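Local coordinates for probable Zn binding protein (Lactobacillus acidophilus, PDB 3Q69), which is a putative mucus-binding and probable zinc-binding protein, of which this chain is a single MucBP domain whose own role remains to be established, at residues Arg7-Gln13 / Phe90-Arg96; Thr14-Glu20 / Glu97-Ser103; Thr59-Ser65 / Pro76-Pro80. All blocks are in the same frame, centred on the assembly; numbering follows the deposited sequence.

Contact 1: residues Arg7-Gln13 / Phe90-Arg96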
loop_
_atom_site.group_PDB
_atom_site.type_symbol
_atom_site.label_atom_id
_atom_site.label_comp_id
_atom_site.label_asym_id
_atom_site.label_seq_id
_atom_site.Cartn_x
_atom_site.Cartn_y
_atom_site.Cartn_z
ATOM N N ARG A 7 1.744 0.935 17.320
ATOM C CA ARG A 7 2.525 0.225 16.317
ATOM C C ARG A 7 2.057 0.676 14.940
ATOM O O ARG A 7 0.883 0.978 14.736
ATOM C CB ARG A 7 2.397 -1.304 16.485
ATOM C CG ARG A 7 0.971 -1.844 16.481
ATOM C CD ARG A 7 0.957 -3.363 16.540
ATOM N NE ARG A 7 -0.379 -3.903 16.740
ATOM C CZ ARG A 7 -0.678 -5.198 16.758
ATOM N NH1 ARG A 7 -1.936 -5.581 16.938
ATOM N NH2 ARG A 7 0.266 -6.111 16.622
ATOM N N THR A 8 2.995 0.726 14.000
ATOM C CA THR A 8 2.708 1.177 12.646
ATOM C C THR A 8 3.054 0.191 11.540
ATOM O O THR A 8 4.077 -0.472 11.564
ATOM C CB THR A 8 3.453 2.481 12.357
ATOM O OG1 THR A 8 3.069 3.474 13.317
ATOM C CG2 THR A 8 3.129 2.981 10.950
ATOM N N GLN A 9 2.164 0.109 10.569
ATOM C CA GLN A 9 2.325 -0.735 9.404
ATOM C C GLN A 9 2.223 0.218 8.223
ATOM O O GLN A 9 1.308 1.026 8.154
ATOM C CB GLN A 9 1.198 -1.773 9.331
ATOM C CG GLN A 9 1.127 -2.547 8.004
ATOM C CD GLN A 9 2.346 -3.429 7.751
ATOM O OE1 GLN A 9 2.581 -4.424 8.460
ATOM N NE2 GLN A 9 3.133 -3.065 6.733
ATOM N N VAL A 10 3.181 0.139 7.308
ATOM C CA VAL A 10 3.181 0.980 6.127
ATOM C C VAL A 10 3.042 0.100 4.895
ATOM O O VAL A 10 3.833 -0.809 4.708
ATOM C CB VAL A 10 4.501 1.783 6.019
ATOM C CG1 VAL A 10 4.423 2.764 4.865
ATOM C CG2 VAL A 10 4.788 2.502 7.335
ATOM N N VAL A 11 2.037 0.371 4.066
ATOM C CA VAL A 11 1.833 -0.388 2.849
ATOM C C VAL A 11 2.055 0.532 1.667
ATOM O O VAL A 11 1.476 1.606 1.595
ATOM C CB VAL A 11 0.419 -0.946 2.753
ATOM C CG1 VAL A 11 0.331 -1.864 1.545
ATOM C CG2 VAL A 11 0.059 -1.696 4.035
ATOM N N THR A 12 2.883 0.112 0.725
ATOM C CA THR A 12 3.141 0.964 -0.408
ATOM C C THR A 12 2.717 0.329 -1.716
ATOM O O THR A 12 2.671 -0.877 -1.851
ATOM C CB THR A 12 4.639 1.313 -0.474
ATOM O OG1 THR A 12 5.357 0.203 -1.014
ATOM C CG2 THR A 12 5.173 1.597 0.930
ATOM N N GLN A 13 2.413 1.177 -2.684
ATOM C CA GLN A 13 2.020 0.745 -4.014
ATOM C C GLN A 13 3.063 1.263 -4.997
ATOM O O GLN A 13 3.299 2.462 -5.075
ATOM C CB GLN A 13 0.650 1.317 -4.374
ATOM C CG GLN A 13 0.190 0.933 -5.770
ATOM C CD GLN A 13 -1.036 1.683 -6.208
ATOM O OE1 GLN A 13 -1.040 2.912 -6.283
ATOM N NE2 GLN A 13 -2.090 0.954 -6.503
ATOM N N PHE A 90 -1.388 -7.803 11.992
ATOM C CA PHE A 90 -0.746 -6.498 11.880
ATOM C C PHE A 90 0.639 -6.512 11.237
ATOM O O PHE A 90 0.951 -5.673 10.382
ATOM C CB PHE A 90 -0.649 -5.824 13.254
ATOM C CG PHE A 90 -0.354 -4.355 13.176
ATOM C CD1 PHE A 90 0.958 -3.900 13.004
ATOM C CD2 PHE A 90 -1.387 -3.430 13.225
ATOM C CE1 PHE A 90 1.231 -2.554 12.869
ATOM C CE2 PHE A 90 -1.125 -2.054 13.087
ATOM C CZ PHE A 90 0.187 -1.621 12.913
ATOM N N LEU A 91 1.459 -7.485 11.621
ATOM C CA LEU A 91 2.838 -7.574 11.125
ATOM C C LEU A 91 3.037 -8.224 9.760
ATOM O O LEU A 91 4.133 -8.713 9.468
ATOM C CB LEU A 91 3.710 -8.333 12.139
ATOM C CG LEU A 91 3.742 -7.840 13.585
ATOM C CD1 LEU A 91 4.149 -8.982 14.512
ATOM C CD2 LEU A 91 4.712 -6.665 13.708
ATOM N N ASP A 92 2.010 -8.238 8.919
ATOM C CA ASP A 92 2.141 -8.861 7.608
ATOM C C ASP A 92 2.171 -7.872 6.444
ATOM O O ASP A 92 1.223 -7.138 6.218
ATOM C CB ASP A 92 1.013 -9.872 7.408
ATOM C CG ASP A 92 1.075 -11.019 8.408
ATOM O OD1 ASP A 92 2.118 -11.698 8.474
ATOM O OD2 ASP A 92 0.082 -11.248 9.128
ATOM N N LYS A 93 3.274 -7.877 5.705
ATOM C CA LYS A 93 3.480 -6.992 4.556
ATOM C C LYS A 93 2.414 -7.216 3.485
ATOM O O LYS A 93 2.063 -8.356 3.187
ATOM C CB LYS A 93 4.873 -7.241 3.956
ATOM C CG LYS A 93 6.035 -6.987 4.902
ATOM C CD LYS A 93 7.370 -7.277 4.226
ATOM C CE LYS A 93 8.551 -6.721 5.027
ATOM N NZ LYS A 93 8.337 -5.278 5.359
ATOM N N GLN A 94 1.927 -6.125 2.896
ATOM C CA GLN A 94 0.877 -6.183 1.878
ATOM C C GLN A 94 1.145 -5.249 0.709
ATOM O O GLN A 94 0.221 -4.857 -0.004
ATOM C CB GLN A 94 -0.461 -5.790 2.498
ATOM C CG GLN A 94 -0.779 -6.490 3.778
ATOM C CD GLN A 94 -2.220 -6.225 4.221
ATOM O OE1 GLN A 94 -3.164 -6.487 3.471
ATOM N NE2 GLN A 94 -2.391 -5.689 5.431
ATOM N N ASN A 95 2.407 -4.892 0.514
ATOM C CA ASN A 95 2.755 -3.972 -0.551
ATOM C C ASN A 95 2.272 -4.435 -1.927
ATOM O O ASN A 95 2.279 -5.611 -2.231
ATOM C CB ASN A 95 4.266 -3.751 -0.550
ATOM C CG ASN A 95 4.793 -3.369 0.820
ATOM O OD1 ASN A 95 4.153 -2.621 1.553
ATOM N ND2 ASN A 95 5.977 -3.868 1.165
ATOM N N ARG A 96 1.846 -3.491 -2.751
ATOM C CA ARG A 96 1.362 -3.797 -4.088
ATOM C C ARG A 96 2.433 -3.345 -5.072
ATOM O O ARG A 96 3.176 -2.378 -4.815
ATOM C CB ARG A 96 0.074 -3.029 -4.410
ATOM C CG ARG A 96 -0.804 -2.639 -3.209
ATOM C CD ARG A 96 -1.242 -3.829 -2.408
ATOM N NE ARG A 96 -2.684 -4.013 -2.417
ATOM C CZ ARG A 96 -3.334 -4.746 -1.518
ATOM N NH1 ARG A 96 -2.660 -5.345 -0.544
ATOM N NH2 ARG A 96 -4.651 -4.903 -1.598
HETATM O O HOH W 1 5.384 -0.980 -3.317
#

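Contact 2: residues Thr14-Glu20 / Glu97-Ser103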
loop_
_atom_site.group_PDB
_atom_site.type_symbol
_atom_site.label_atom_id
_atom_site.label_comp_id
_atom_site.label_asym_id
_atom_site.label_seq_id
_atom_site.Cartn_x
_atom_site.Cartn_y
_atom_site.Cartn_z
ATOM N N THR A 14 3.693 0.351 -5.727
ATOM C CA THR A 14 4.710 0.713 -6.710
ATOM C C THR A 14 4.265 0.305 -8.103
ATOM O O THR A 14 4.111 -0.872 -8.396
ATOM C CB THR A 14 6.059 0.037 -6.408
ATOM O OG1 THR A 14 6.532 0.464 -5.128
ATOM C CG2 THR A 14 7.081 0.397 -7.464
ATOM N N ILE A 15 4.067 1.300 -8.957
ATOM C CA ILE A 15 3.643 1.086 -10.331
ATOM C C ILE A 15 4.783 1.345 -11.319
ATOM O O ILE A 15 5.340 2.443 -11.366
ATOM C CB ILE A 15 2.459 2.010 -10.687
ATOM C CG1 ILE A 15 1.318 1.801 -9.700
ATOM C CG2 ILE A 15 1.975 1.715 -12.105
ATOM C CD1 ILE A 15 0.734 0.423 -9.735
ATOM N N HIS A 16 5.114 0.329 -12.113
ATOM C CA HIS A 16 6.182 0.433 -13.098
ATOM C C HIS A 16 5.578 0.723 -14.465
ATOM O O HIS A 16 4.475 0.250 -14.789
ATOM C CB HIS A 16 6.985 -0.869 -13.158
ATOM C CG HIS A 16 7.726 -1.182 -11.892
ATOM N ND1 HIS A 16 8.716 -0.371 -11.391
ATOM C CD2 HIS A 16 7.619 -2.230 -11.040
ATOM C CE1 HIS A 16 9.195 -0.907 -10.274
ATOM N NE2 HIS A 16 8.547 -2.030 -10.044
ATOM N N TYR A 17 6.297 1.508 -15.263
ATOM C CA TYR A 17 5.841 1.859 -16.599
ATOM C C TYR A 17 6.946 1.498 -17.585
ATOM O O TYR A 17 8.018 2.082 -17.564
ATOM C CB TYR A 17 5.522 3.353 -16.667
ATOM C CG TYR A 17 4.432 3.770 -15.704
ATOM C CD1 TYR A 17 3.107 3.452 -15.949
ATOM C CD2 TYR A 17 4.736 4.446 -14.524
ATOM C CE1 TYR A 17 2.110 3.791 -15.046
ATOM C CE2 TYR A 17 3.741 4.793 -13.610
ATOM C CZ TYR A 17 2.431 4.459 -13.884
ATOM O OH TYR A 17 1.428 4.792 -13.003
ATOM N N ARG A 18 6.675 0.514 -18.432
ATOM C CA ARG A 18 7.642 0.057 -19.418
ATOM C C ARG A 18 7.019 -0.172 -20.792
ATOM O O ARG A 18 5.791 -0.269 -20.935
ATOM C CB ARG A 18 8.291 -1.239 -18.936
ATOM C CG ARG A 18 9.133 -1.072 -17.687
ATOM C CD ARG A 18 9.894 -2.339 -17.367
ATOM N NE ARG A 18 10.993 -2.099 -16.444
ATOM C CZ ARG A 18 11.910 -3.008 -16.124
ATOM N NH1 ARG A 18 11.856 -4.227 -16.653
ATOM N NH2 ARG A 18 12.892 -2.691 -15.284
ATOM N N TYR A 19 7.876 -0.246 -21.806
ATOM C CA TYR A 19 7.428 -0.512 -23.168
ATOM C C TYR A 19 7.524 -2.026 -23.305
ATOM O O TYR A 19 8.152 -2.681 -22.470
ATOM C CB TYR A 19 8.359 0.161 -24.176
ATOM C CG TYR A 19 8.219 1.668 -24.241
ATOM C CD1 TYR A 19 7.137 2.268 -24.902
ATOM C CD2 TYR A 19 9.162 2.498 -23.642
ATOM C CE1 TYR A 19 7.009 3.654 -24.959
ATOM C CE2 TYR A 19 9.040 3.890 -23.697
ATOM C CZ TYR A 19 7.969 4.458 -24.352
ATOM O OH TYR A 19 7.845 5.832 -24.403
ATOM N N GLU A 20 6.903 -2.587 -24.336
ATOM C CA GLU A 20 6.944 -4.031 -24.544
ATOM C C GLU A 20 8.365 -4.583 -24.544
ATOM O O GLU A 20 8.596 -5.705 -24.097
ATOM C CB GLU A 20 6.269 -4.406 -25.857
ATOM C CG GLU A 20 4.784 -4.111 -25.896
ATOM C CD GLU A 20 4.135 -4.592 -27.179
ATOM O OE1 GLU A 20 4.570 -4.149 -28.269
ATOM O OE2 GLU A 20 3.194 -5.415 -27.095
ATOM N N GLU A 97 2.495 -4.039 -6.202
ATOM C CA GLU A 97 3.455 -3.724 -7.240
ATOM C C GLU A 97 3.031 -4.325 -8.568
ATOM O O GLU A 97 2.743 -5.513 -8.659
ATOM C CB GLU A 97 4.858 -4.235 -6.853
ATOM C CG GLU A 97 5.891 -4.163 -7.993
ATOM C CD GLU A 97 7.326 -4.421 -7.538
ATOM O OE1 GLU A 97 7.540 -5.275 -6.651
ATOM O OE2 GLU A 97 8.247 -3.780 -8.086
ATOM N N GLU A 98 2.953 -3.495 -9.597
ATOM C CA GLU A 98 2.624 -4.007 -10.912
ATOM C C GLU A 98 3.249 -3.162 -12.013
ATOM O O GLU A 98 3.784 -2.071 -11.777
ATOM C CB GLU A 98 1.098 -4.134 -11.096
ATOM C CG GLU A 98 0.226 -2.907 -10.782
ATOM C CD GLU A 98 -1.263 -3.181 -11.036
ATOM O OE1 GLU A 98 -1.661 -3.452 -12.202
ATOM O OE2 GLU A 98 -2.044 -3.130 -10.062
ATOM N N THR A 99 3.203 -3.682 -13.227
ATOM C CA THR A 99 3.767 -2.968 -14.345
ATOM C C THR A 99 2.709 -2.728 -15.403
ATOM O O THR A 99 1.893 -3.597 -15.692
ATOM C CB THR A 99 4.920 -3.774 -14.962
ATOM O OG1 THR A 99 5.878 -4.103 -13.944
ATOM C CG2 THR A 99 5.600 -2.979 -16.062
ATOM N N VAL A 100 2.741 -1.531 -15.972
ATOM C CA VAL A 100 1.841 -1.155 -17.037
ATOM C C VAL A 100 2.701 -1.217 -18.294
ATOM O O VAL A 100 3.775 -0.616 -18.334
ATOM C CB VAL A 100 1.309 0.274 -16.823
ATOM C CG1 VAL A 100 0.326 0.650 -17.945
ATOM C CG2 VAL A 100 0.608 0.360 -15.461
ATOM N N ILE A 101 2.231 -1.922 -19.322
ATOM C CA ILE A 101 3.000 -2.059 -20.560
ATOM C C ILE A 101 2.429 -1.235 -21.721
ATOM O O ILE A 101 1.221 -1.234 -21.978
ATOM C CB ILE A 101 3.086 -3.554 -20.971
ATOM C CG1 ILE A 101 3.878 -4.324 -19.915
ATOM C CG2 ILE A 101 3.725 -3.709 -22.344
ATOM C CD1 ILE A 101 5.322 -3.836 -19.759
ATOM N N TYR A 102 3.310 -0.543 -22.435
ATOM C CA TYR A 102 2.881 0.280 -23.566
ATOM C C TYR A 102 3.178 -0.400 -24.899
ATOM O O TYR A 102 4.305 -0.805 -25.157
ATOM C CB TYR A 102 3.563 1.652 -23.514
ATOM C CG TYR A 102 3.127 2.510 -22.346
ATOM C CD1 TYR A 102 1.990 3.313 -22.437
ATOM C CD2 TYR A 102 3.839 2.506 -21.140
ATOM C CE1 TYR A 102 1.567 4.093 -21.356
ATOM C CE2 TYR A 102 3.431 3.274 -20.070
ATOM C CZ TYR A 102 2.290 4.067 -20.177
ATOM O OH TYR A 102 1.867 4.811 -19.089
ATOM N N SER A 103 2.147 -0.542 -25.725
ATOM C CA SER A 103 2.277 -1.153 -27.040
ATOM C C SER A 103 2.024 -0.119 -28.143
ATOM O O SER A 103 0.991 0.561 -28.132
ATOM C CB SER A 103 1.260 -2.282 -27.191
ATOM O OG SER A 103 1.540 -3.365 -26.325
#

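Contact 3: residues Thr59-Ser65 / Pro76-Pro80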
loop_
_atom_site.group_PDB
_atom_site.type_symbol
_atom_site.label_atom_id
_atom_site.label_comp_id
_atom_site.label_asym_id
_atom_site.label_seq_id
_atom_site.Cartn_x
_atom_site.Cartn_y
_atom_site.Cartn_z
ATOM N N THR A 59 -7.491 3.434 1.048
ATOM C CA THR A 59 -7.450 3.157 -0.372
ATOM C C THR A 59 -6.364 3.860 -1.146
ATOM O O THR A 59 -6.131 5.052 -0.969
ATOM C CB THR A 59 -8.795 3.537 -1.052
ATOM O OG1 THR A 59 -9.847 2.732 -0.505
ATOM C CG2 THR A 59 -8.707 3.326 -2.562
ATOM N N PHE A 60 -5.710 3.095 -2.006
ATOM C CA PHE A 60 -4.701 3.617 -2.912
ATOM C C PHE A 60 -5.609 4.118 -4.040
ATOM O O PHE A 60 -6.152 3.307 -4.794
ATOM C CB PHE A 60 -3.847 2.481 -3.459
ATOM C CG PHE A 60 -2.757 2.017 -2.530
ATOM C CD1 PHE A 60 -1.747 2.887 -2.109
ATOM C CD2 PHE A 60 -2.673 0.672 -2.175
ATOM C CE1 PHE A 60 -0.657 2.411 -1.344
ATOM C CE2 PHE A 60 -1.602 0.193 -1.421
ATOM C CZ PHE A 60 -0.587 1.069 -1.009
ATOM N N GLU A 61 -5.806 5.429 -4.144
ATOM C CA GLU A 61 -6.687 5.983 -5.178
ATOM C C GLU A 61 -6.358 5.552 -6.611
ATOM O O GLU A 61 -5.228 5.148 -6.915
ATOM C CB GLU A 61 -6.675 7.516 -5.112
ATOM C CG GLU A 61 -7.006 8.096 -3.726
ATOM C CD GLU A 61 -8.388 7.686 -3.229
ATOM O OE1 GLU A 61 -9.373 7.837 -3.994
ATOM O OE2 GLU A 61 -8.487 7.216 -2.072
ATOM N N ALA A 62 -7.357 5.667 -7.484
ATOM C CA ALA A 62 -7.200 5.318 -8.891
ATOM C C ALA A 62 -6.034 6.130 -9.442
ATOM O O ALA A 62 -5.916 7.320 -9.161
ATOM C CB ALA A 62 -8.472 5.630 -9.657
ATOM N N LEU A 63 -5.179 5.481 -10.226
ATOM C CA LEU A 63 -4.002 6.126 -10.789
ATOM C C LEU A 63 -4.015 6.018 -12.313
ATOM O O LEU A 63 -3.625 4.993 -12.881
ATOM C CB LEU A 63 -2.738 5.456 -10.241
ATOM C CG LEU A 63 -1.409 6.121 -10.598
ATOM C CD1 LEU A 63 -1.301 7.444 -9.843
ATOM C CD2 LEU A 63 -0.257 5.193 -10.235
ATOM N N PRO A 64 -4.492 7.065 -12.998
ATOM C CA PRO A 64 -4.535 7.040 -14.463
ATOM C C PRO A 64 -3.119 6.876 -15.019
ATOM O O PRO A 64 -2.190 7.553 -14.592
ATOM C CB PRO A 64 -5.137 8.400 -14.811
ATOM C CG PRO A 64 -5.974 8.726 -13.637
ATOM C CD PRO A 64 -5.081 8.310 -12.484
ATOM N N SER A 65 -2.955 5.976 -15.978
ATOM C CA SER A 65 -1.638 5.748 -16.569
ATOM C C SER A 65 -1.219 6.908 -17.479
ATOM O O SER A 65 -2.051 7.490 -18.190
ATOM C CB SER A 65 -1.654 4.455 -17.376
ATOM O OG SER A 65 -1.760 3.327 -16.534
ATOM N N PRO A 76 -4.957 1.362 -18.810
ATOM C CA PRO A 76 -5.153 2.815 -18.844
ATOM C C PRO A 76 -5.241 3.450 -17.458
ATOM O O PRO A 76 -4.953 4.633 -17.285
ATOM C CB PRO A 76 -6.448 2.967 -19.645
ATOM C CG PRO A 76 -7.188 1.705 -19.315
ATOM C CD PRO A 76 -6.113 0.668 -19.409
HETATM N N MSE A 77 -5.647 2.664 -16.470
HETATM C CA MSE A 77 -5.754 3.159 -15.113
HETATM C C MSE A 77 -5.633 2.030 -14.085
HETATM O O MSE A 77 -6.226 0.960 -14.223
HETATM C CB MSE A 77 -7.084 3.874 -14.914
HETATM C CG MSE A 77 -7.258 4.403 -13.514
HETATM SE SE MSE A 77 -9.053 5.091 -13.203
HETATM C CE MSE A 77 -9.848 3.488 -12.476
ATOM N N VAL A 78 -4.879 2.297 -13.031
ATOM C CA VAL A 78 -4.674 1.330 -11.969
ATOM C C VAL A 78 -5.480 1.684 -10.727
ATOM O O VAL A 78 -5.722 2.854 -10.456
ATOM C CB VAL A 78 -3.177 1.246 -11.603
ATOM C CG1 VAL A 78 -2.984 0.412 -10.341
ATOM C CG2 VAL A 78 -2.411 0.646 -12.780
ATOM N N GLY A 79 -5.884 0.668 -9.970
ATOM C CA GLY A 79 -6.659 0.902 -8.764
ATOM C C GLY A 79 -8.064 1.327 -9.114
ATOM O O GLY A 79 -8.442 1.215 -10.276
ATOM N N PRO A 80 -8.872 1.796 -8.149
ATOM C CA PRO A 80 -8.531 1.957 -6.728
ATOM C C PRO A 80 -8.255 0.600 -6.066
ATOM O O PRO A 80 -8.723 -0.453 -6.540
ATOM C CB PRO A 80 -9.773 2.634 -6.148
ATOM C CG PRO A 80 -10.873 2.118 -7.010
ATOM C CD PRO A 80 -10.268 2.197 -8.399
#

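Contact 1: residues Arg7-Gln13 / Phe90-Arg96
Arg7 and Phe90 stack flat on each other where a loop, on its way to becoming the last strand, runs alongside the long first strand 2-19 in the mixed sheet of what is probably a beta-grasp (ubiquitin-clan) domain. The two side chains run antiparallel over one another, with guanidinium and ring planes 5° apart and centres at 4.4 Å. CD of Arg7 sits over the ring face, 3.7 Å from the Phe90 centroid in a CH-pi contact, and the guanidinium continues beyond it until NH2 lies 3.5 Å from Phe90 CB. With its CG set between the backbone N and the carbonyl carbon (chi1 55°), Arg7 stretches straight along the ring; its far end is also held by Gln37 and makes a cation-pi contact with Trp50. At the rim of the ring, Thr8 CA lies in the ring plane, and CB of Gln9 touches CE1. Replacing Phe90 with an alanine would remove the ring face beneath Arg7, which is likely to leave its guanidinium freer to turn and to open a gap beside Gln9. The Gln9 side chain bends at chi2; as modelled, NE2 bonds to Val10 O, but OE1 then stands 2.8 Å from Phe90 O, two acceptors, so the amide's orientation, and that bond with it, is doubtful. Farther along, Asn95 OD1 stands in for a backbone carbonyl, taking the N-H of Thr12 from above its amide plane (3.1 Å, 163°). Regular parallel pairing then begins: Arg96 N donates to Thr12 O at 2.9 Å. Beside it a water spans the two segments, 2.6 Å from Thr12 OG1 and donating to Arg96 O at 3.0 Å.

Contact 2: residues Thr14-Glu20 / Glu97-Ser103
The His16 ring is met at its edge, in plane, by the Glu97 carboxylate, and the Tyr102 ring has Tyr17 CB in plane at its own edge, with Arg18 O near that plane too. NE2 of His16 donates over 2.6 Å to Glu97 OE2, which accepts on its anti lone pair. Glu97 gets there by holding CG anti to its backbone N (chi1 170°) and staying extended, which carries the carboxylate two residues along from its strand partner Thr14. Asp28 bonds the other ring nitrogen, so the imidazole is fixed between two carboxylates, which would favour, though it does not prove, the doubly protonated imidazolium form. On the opposite face of the pair, Val100 CG2 meets Ile15 CG2 at 3.9 Å and also packs on Tyr17, while the Tyr102 hydroxyl reaches past Tyr17 to Pro66 O. Where the strand 14-19 ends, Ser103 OG donates to Glu20 OE2 at 2.7 Å, from above the carboxylate plane. Backbone bonds run the full length, from Glu98 N to Thr14 O through Glu20 N to Tyr102 O. First and last strands lying parallel as sheet neighbours is consistent with the beta-grasp topology of the ubiquitin clan.

Contact 3: residues Thr59-Ser65 / Pro76-Pro80
This is a short antiparallel strand pairing, part of the two-stranded ribbon of 55-64 and 77-86 that lies against the main sheet. Leu63 and Val78 form its hydrogen-bonded pair: Leu63 N donates to Val78 O at 2.7 Å, and Val78 N returns a nearly straight bond to Leu63 O at 3.0 Å, arriving from above the carbonyl plane. The next pair, Pro64 with Met77, is of the non-hydrogen-bonded kind, where the proline's lack of an N-H costs this pairing no bond. Beyond it Ser65 N meets Pro76 O at 2.7 Å, and the Ser65 hydroxyl bonds to Lys75 O.

Leu63 and Val78 project from the same face and pack on Ile15 of the first strand. Met77, a selenomethionine, is on the other face. Its CG lies anti to the backbone N (chi1 180°), and the chain runs out to set SE 3.6 Å from Ala62 CB. At the other end the chain turns away from regular pairing: Gly79 has positive phi, and the peptide before Pro80 is cis. The Pro80 ring still packs, with CB 3.8 Å from Thr59 CG2, the two running alongside each other, and CD beside Ala62 CB. Main-chain bonds thus supply the polar part of this join, while the side chains that touch across it add small apolar contacts, consistent with a ribbon whose pairing depends little on charge.

Overall arrangement
From the N terminus, strand 2-19 supplies Arg7-Gln13 to contact 1 and then Thr14-Glu20 to contact 2. Their partners, Phe90-Arg96 and Glu97-Ser103, follow each other in the same order near the C terminus, so the two long loops cross, and a probable hydrogen bond from Thr14 N to Arg96 O joins them. Between these ends, contact 3 closes a much shorter loop of ten residues, enclosed by both larger ones. It lies against them: Phe60 packs on Val11, Gln13 and Arg96 of contact 1, while Leu63 and Val78 meet Tyr17 and Ile15 of contact 2. Together the three tie the N-terminal and C-terminal strands to each other and to the intervening ribbon.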